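Local coordinates for uncharacterized protein (Enterococcus faecalis, PDB 3CLQ) that is of unknown function but belongs to the AllG family, named after a subunit of oxamate carbamoyltransferase, and may act in related carbamoyl chemistry, at residues T19-S24 with N120-G124; R177-S181 with P353-I357. All coordinates share one frame; numbering follows the deposited sequence.

Contact 1 of 2, residues T19-S24 with N120-G124; sequences TRIIQS and NETYG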
loop_
_atom_site.group_PDB
_atom_site.type_symbol
_atom_site.label_atom_id
_atom_site.label_comp_id
_atom_site.label_asym_id
_atom_site.label_seq_id
_atom_site.Cartn_x
_atom_site.Cartn_y
_atom_site.Cartn_z
ATOM N N THR B 19 25.635 -7.269 -10.352
ATOM C CA THR B 19 24.946 -8.548 -10.282
ATOM C C THR B 19 24.803 -8.985 -8.848
ATOM O O THR B 19 23.813 -9.611 -8.501
ATOM C CB THR B 19 25.637 -9.669 -11.086
ATOM O OG1 THR B 19 25.592 -9.349 -12.476
ATOM C CG2 THR B 19 24.894 -10.988 -10.905
ATOM N N ARG B 20 25.775 -8.670 -8.003
ATOM C CA ARG B 20 25.608 -9.016 -6.612
ATOM C C ARG B 20 24.456 -8.206 -6.038
ATOM O O ARG B 20 23.496 -8.764 -5.524
ATOM C CB ARG B 20 26.876 -8.816 -5.822
ATOM C CG ARG B 20 27.988 -9.753 -6.233
ATOM C CD ARG B 20 28.998 -9.856 -5.125
ATOM N NE ARG B 20 29.374 -11.246 -4.925
ATOM C CZ ARG B 20 29.670 -11.802 -3.750
ATOM N NH1 ARG B 20 29.632 -11.100 -2.621
ATOM N NH2 ARG B 20 30.005 -13.078 -3.717
ATOM N N ILE B 21 24.518 -6.899 -6.195
ATOM C CA ILE B 21 23.506 -6.007 -5.678
ATOM C C ILE B 21 22.114 -6.450 -6.092
ATOM O O ILE B 21 21.234 -6.638 -5.251
ATOM C CB ILE B 21 23.801 -4.591 -6.183
ATOM C CG1 ILE B 21 25.188 -4.162 -5.704
ATOM C CG2 ILE B 21 22.705 -3.589 -5.781
ATOM C CD1 ILE B 21 25.744 -2.920 -6.422
ATOM N N ILE B 22 21.915 -6.646 -7.388
ATOM C CA ILE B 22 20.581 -7.002 -7.897
ATOM C C ILE B 22 20.101 -8.331 -7.346
ATOM O O ILE B 22 18.932 -8.476 -6.978
ATOM C CB ILE B 22 20.575 -7.065 -9.437
ATOM C CG1 ILE B 22 20.563 -5.658 -10.035
ATOM C CG2 ILE B 22 19.400 -7.904 -9.964
ATOM C CD1 ILE B 22 20.997 -5.631 -11.484
ATOM N N GLN B 23 20.992 -9.314 -7.282
ATOM C CA GLN B 23 20.594 -10.643 -6.829
ATOM C C GLN B 23 20.631 -10.882 -5.317
ATOM O O GLN B 23 20.186 -11.929 -4.855
ATOM C CB GLN B 23 21.429 -11.697 -7.529
ATOM C CG GLN B 23 21.275 -11.633 -9.008
ATOM C CD GLN B 23 22.018 -12.740 -9.715
ATOM O OE1 GLN B 23 21.747 -13.026 -10.878
ATOM N NE2 GLN B 23 22.957 -13.369 -9.022
ATOM N N SER B 24 21.200 -9.957 -4.548
ATOM C CA SER B 24 21.088 -10.053 -3.108
ATOM C C SER B 24 19.635 -10.177 -2.732
ATOM O O SER B 24 18.764 -9.628 -3.401
ATOM C CB SER B 24 21.640 -8.827 -2.441
ATOM O OG SER B 24 23.035 -8.823 -2.566
ATOM N N ASN B 120 21.721 -11.568 4.199
ATOM C CA ASN B 120 21.605 -11.795 2.771
ATOM C C ASN B 120 21.428 -13.278 2.411
ATOM O O ASN B 120 22.353 -14.076 2.567
ATOM C CB ASN B 120 22.825 -11.236 2.067
ATOM C CG ASN B 120 22.590 -11.025 0.585
ATOM O OD1 ASN B 120 21.731 -11.673 -0.027
ATOM N ND2 ASN B 120 23.363 -10.111 -0.008
ATOM N N GLU B 121 20.252 -13.639 1.901
ATOM C CA GLU B 121 19.969 -15.036 1.554
ATOM C C GLU B 121 20.874 -15.531 0.423
ATOM O O GLU B 121 21.140 -16.731 0.308
ATOM C CB GLU B 121 18.499 -15.233 1.170
ATOM C CG GLU B 121 18.074 -16.690 0.998
ATOM C CD GLU B 121 16.628 -16.859 0.471
ATOM O OE1 GLU B 121 16.409 -16.862 -0.771
ATOM O OE2 GLU B 121 15.701 -17.014 1.296
ATOM N N THR B 122 21.350 -14.620 -0.416
ATOM C CA THR B 122 22.152 -15.044 -1.544
ATOM C C THR B 122 23.631 -15.107 -1.171
ATOM O O THR B 122 24.322 -16.071 -1.513
ATOM C CB THR B 122 21.951 -14.102 -2.743
ATOM O OG1 THR B 122 20.560 -13.955 -2.999
ATOM C CG2 THR B 122 22.623 -14.651 -3.996
ATOM N N TYR B 123 24.107 -14.089 -0.459
ATOM C CA TYR B 123 25.548 -13.855 -0.317
ATOM C C TYR B 123 26.002 -13.976 1.141
ATOM O O TYR B 123 27.204 -13.957 1.459
ATOM C CB TYR B 123 25.932 -12.499 -0.957
ATOM C CG TYR B 123 25.784 -12.548 -2.471
ATOM C CD1 TYR B 123 26.586 -13.421 -3.214
ATOM C CD2 TYR B 123 24.821 -11.775 -3.160
ATOM C CE1 TYR B 123 26.463 -13.537 -4.597
ATOM C CE2 TYR B 123 24.684 -11.879 -4.572
ATOM C CZ TYR B 123 25.520 -12.787 -5.280
ATOM O OH TYR B 123 25.482 -12.976 -6.657
ATOM N N GLY B 124 25.018 -14.091 2.021
ATOM C CA GLY B 124 25.268 -14.451 3.393
ATOM C C GLY B 124 25.867 -13.406 4.295
ATOM O O GLY B 124 26.364 -13.742 5.377
#
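Tyr123 and Thr122 meet Arg20, Gln23 and Ser24 in a mixed polar and aromatic contact, partly buried, where the end of helix 6-23 meets the hairpin turn joining the antiparallel strands 114-120 and 126-130. Tyr123 gives the most surface. Its ring runs alongside the last helical turn: Arg20 NE lies over one ring face, and Tyr123 CD1 sits over the centre of the guanidinium, 3.5 Å from Arg20 CZ, with the two planes 32° apart. Arg20 O comes within 3.5 Å of Tyr123 CE2. A bend at chi3 (135°) turns the Arg20 chain over the ring, and its NH1 also binds Ala247 O.

Two hydrogen bonds join the segments beside the ring. Thr122 OG1 donates to the backbone carbonyl of Gln23, 2.8 Å to its O, tilted 22° from the carbonyl plane. Asn120 ND2 donates to Ser24 OG at 2.9 Å, with the serine oxygen close to the amide plane. Ser24 OG in turn gives its proton to Arg20 O (3.0 Å). Asn120 OD1 takes up Thr122 N in an Asx turn and also accepts from Lys25 N.

At the helix end, Gln23 O thus takes its donor from Thr122, and Arg20 O is gripped by both OG and N of Ser24. One asparagine amide both shapes the turn and ties it to the helix, and the tyrosine ring lies between the Arg20 guanidinium and the Thr122 methyl, with Ser24 OG at its edge.

Contact 2 of 2, residues R177-S181 with P353-I357; sequences RLMLS and PNVTI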
loop_
_atom_site.group_PDB
_atom_site.type_symbol
_atom_site.label_atom_id
_atom_site.label_comp_id
_atom_site.label_asym_id
_atom_site.label_seq_id
_atom_site.Cartn_x
_atom_site.Cartn_y
_atom_site.Cartn_z
ATOM N N ARG B 177 13.311 -7.885 -0.021
ATOM C CA ARG B 177 13.297 -7.436 -1.401
ATOM C C ARG B 177 11.929 -7.663 -2.012
ATOM O O ARG B 177 11.477 -6.880 -2.820
ATOM C CB ARG B 177 14.371 -8.103 -2.247
ATOM C CG ARG B 177 14.556 -7.420 -3.581
ATOM C CD ARG B 177 15.480 -8.212 -4.470
ATOM N NE ARG B 177 14.872 -9.476 -4.881
ATOM C CZ ARG B 177 15.513 -10.437 -5.541
ATOM N NH1 ARG B 177 16.789 -10.293 -5.882
ATOM N NH2 ARG B 177 14.874 -11.543 -5.872
ATOM N N LEU B 178 11.264 -8.728 -1.625
ATOM C CA LEU B 178 9.897 -8.906 -2.077
ATOM C C LEU B 178 9.004 -7.770 -1.562
ATOM O O LEU B 178 8.260 -7.163 -2.335
ATOM C CB LEU B 178 9.342 -10.261 -1.638
ATOM C CG LEU B 178 7.883 -10.557 -2.033
ATOM C CD1 LEU B 178 7.672 -10.635 -3.546
ATOM C CD2 LEU B 178 7.396 -11.831 -1.344
HETATM N N MSE B 179 9.075 -7.478 -0.268
HETATM C CA MSE B 179 8.148 -6.512 0.305
HETATM C C MSE B 179 8.393 -5.130 -0.290
HETATM O O MSE B 179 7.472 -4.373 -0.574
HETATM C CB MSE B 179 8.252 -6.492 1.825
HETATM C CG MSE B 179 7.114 -5.767 2.498
HETATM SE SE MSE B 179 7.072 -6.063 4.454
HETATM C CE MSE B 179 6.250 -7.850 4.492
ATOM N N LEU B 180 9.641 -4.838 -0.532
ATOM C CA LEU B 180 10.019 -3.596 -1.115
ATOM C C LEU B 180 9.529 -3.593 -2.531
ATOM O O LEU B 180 8.965 -2.656 -2.979
ATOM C CB LEU B 180 11.518 -3.489 -1.054
ATOM C CG LEU B 180 12.102 -2.249 -1.652
ATOM C CD1 LEU B 180 13.197 -1.800 -0.823
ATOM C CD2 LEU B 180 12.574 -2.530 -2.994
ATOM N N SER B 181 9.753 -4.681 -3.224
ATOM C CA SER B 181 9.088 -4.975 -4.493
ATOM C C SER B 181 7.656 -4.449 -4.535
ATOM O O SER B 181 7.291 -3.725 -5.442
ATOM C CB SER B 181 9.020 -6.496 -4.662
ATOM O OG SER B 181 9.480 -6.911 -5.938
ATOM N N PRO B 353 15.707 -5.985 -12.528
ATOM C CA PRO B 353 14.395 -6.520 -12.970
ATOM C C PRO B 353 13.457 -6.983 -11.827
ATOM O O PRO B 353 12.235 -7.067 -12.008
ATOM C CB PRO B 353 14.777 -7.698 -13.878
ATOM C CG PRO B 353 16.125 -8.121 -13.427
ATOM C CD PRO B 353 16.829 -6.869 -12.902
ATOM N N ASN B 354 14.025 -7.260 -10.660
ATOM C CA ASN B 354 13.269 -7.756 -9.522
ATOM C C ASN B 354 12.509 -6.666 -8.781
ATOM O O ASN B 354 11.750 -6.958 -7.860
ATOM C CB ASN B 354 14.232 -8.425 -8.540
ATOM C CG ASN B 354 14.864 -9.673 -9.113
ATOM O OD1 ASN B 354 14.165 -10.596 -9.481
ATOM N ND2 ASN B 354 16.195 -9.702 -9.201
ATOM N N VAL B 355 12.747 -5.413 -9.156
ATOM C CA VAL B 355 12.122 -4.260 -8.503
ATOM C C VAL B 355 11.828 -3.183 -9.551
ATOM O O VAL B 355 12.744 -2.563 -10.100
ATOM C CB VAL B 355 13.051 -3.672 -7.426
ATOM C CG1 VAL B 355 12.383 -2.517 -6.680
ATOM C CG2 VAL B 355 13.487 -4.744 -6.485
ATOM N N THR B 356 10.557 -2.955 -9.833
ATOM C CA THR B 356 10.207 -2.183 -10.996
ATOM C C THR B 356 9.232 -1.027 -10.704
ATOM O O THR B 356 8.542 -1.035 -9.694
ATOM C CB THR B 356 9.607 -3.129 -12.054
ATOM O OG1 THR B 356 8.470 -3.789 -11.498
ATOM C CG2 THR B 356 10.631 -4.202 -12.466
ATOM N N ILE B 357 9.166 -0.046 -11.604
ATOM C CA ILE B 357 8.272 1.102 -11.448
ATOM C C ILE B 357 7.155 1.101 -12.472
ATOM O O ILE B 357 7.375 1.352 -13.656
ATOM C CB ILE B 357 9.026 2.407 -11.636
ATOM C CG1 ILE B 357 10.243 2.481 -10.692
ATOM C CG2 ILE B 357 8.090 3.586 -11.427
ATOM C CD1 ILE B 357 11.268 3.440 -11.190
#
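Arg177 and Asn354 lay their flat ends against each other: the guanidinium and the amide are stacked with planes 13° apart, and Asn354 CG sits 3.6 Å above the guanidinium plane, offset toward its rim. Together with Val355 these two residues supply most of the surface buried between helix 176-183 and the chain corner that leads from strand 348-352 into strand 356-357.

The arginine reaches the corner because CG is anti to the backbone N (chi1 -167°) and the chain then bends at chi3 (68°), carrying its end outward from the helix to the asparagine. Arg177 NH1 and Asn354 ND2 approach to 3.4 Å, but both are donors, so this is contact through the faces and not a hydrogen bond. NH1 makes a weak hydrogen bond to Ile22 O instead, and the backbone N of Asn354 bonds to Asn352 OD1 within the corner.

Val355 fills the apolar half of the contact with its two branches divided. CG1 meets Leu180 CD2 at 3.7 Å, the two side chains crossing at about a right angle, while CG2 faces the aliphatic part of Arg177, 4.1 Å from its CG. Leu180 also touches Trp237 of helix 234-247; Val355 is paired by its backbone to Ile365 of strand 363-369.

Ser181 OG lies 3.0 Å from Asn354 O in a weak hydrogen bond, which remains doubtful because the serine CB is modelled too close to Leu178 O.

With just that one weak polar link between the segments, the pairing depends on shape: nearly parallel flat groups and a small leucine–valine patch, a stack that leaves the hydrogen bonding of Arg177 NH1 to a partner outside the two segments.

Both contacts are partly buried and lie on the same side of the chain's centre, their centres 14 Å apart; neither belongs to the deep core. They join through Arg177, which reaches the end of helix 6-23: its NH1 is 3.2 Å from Ser24 O, so a residue of contact 2 sits at the end of the helix used in contact 1. Ile22, turned away from 120-124, packs on Pro353 and Asn354. The chemistry differs. Contact 1 closes a helix end against a hairpin with side-chain hydrogen bonds, whereas contact 2 sets a helix against a strand corner by flat stacking and aliphatic packing, with one weak bond.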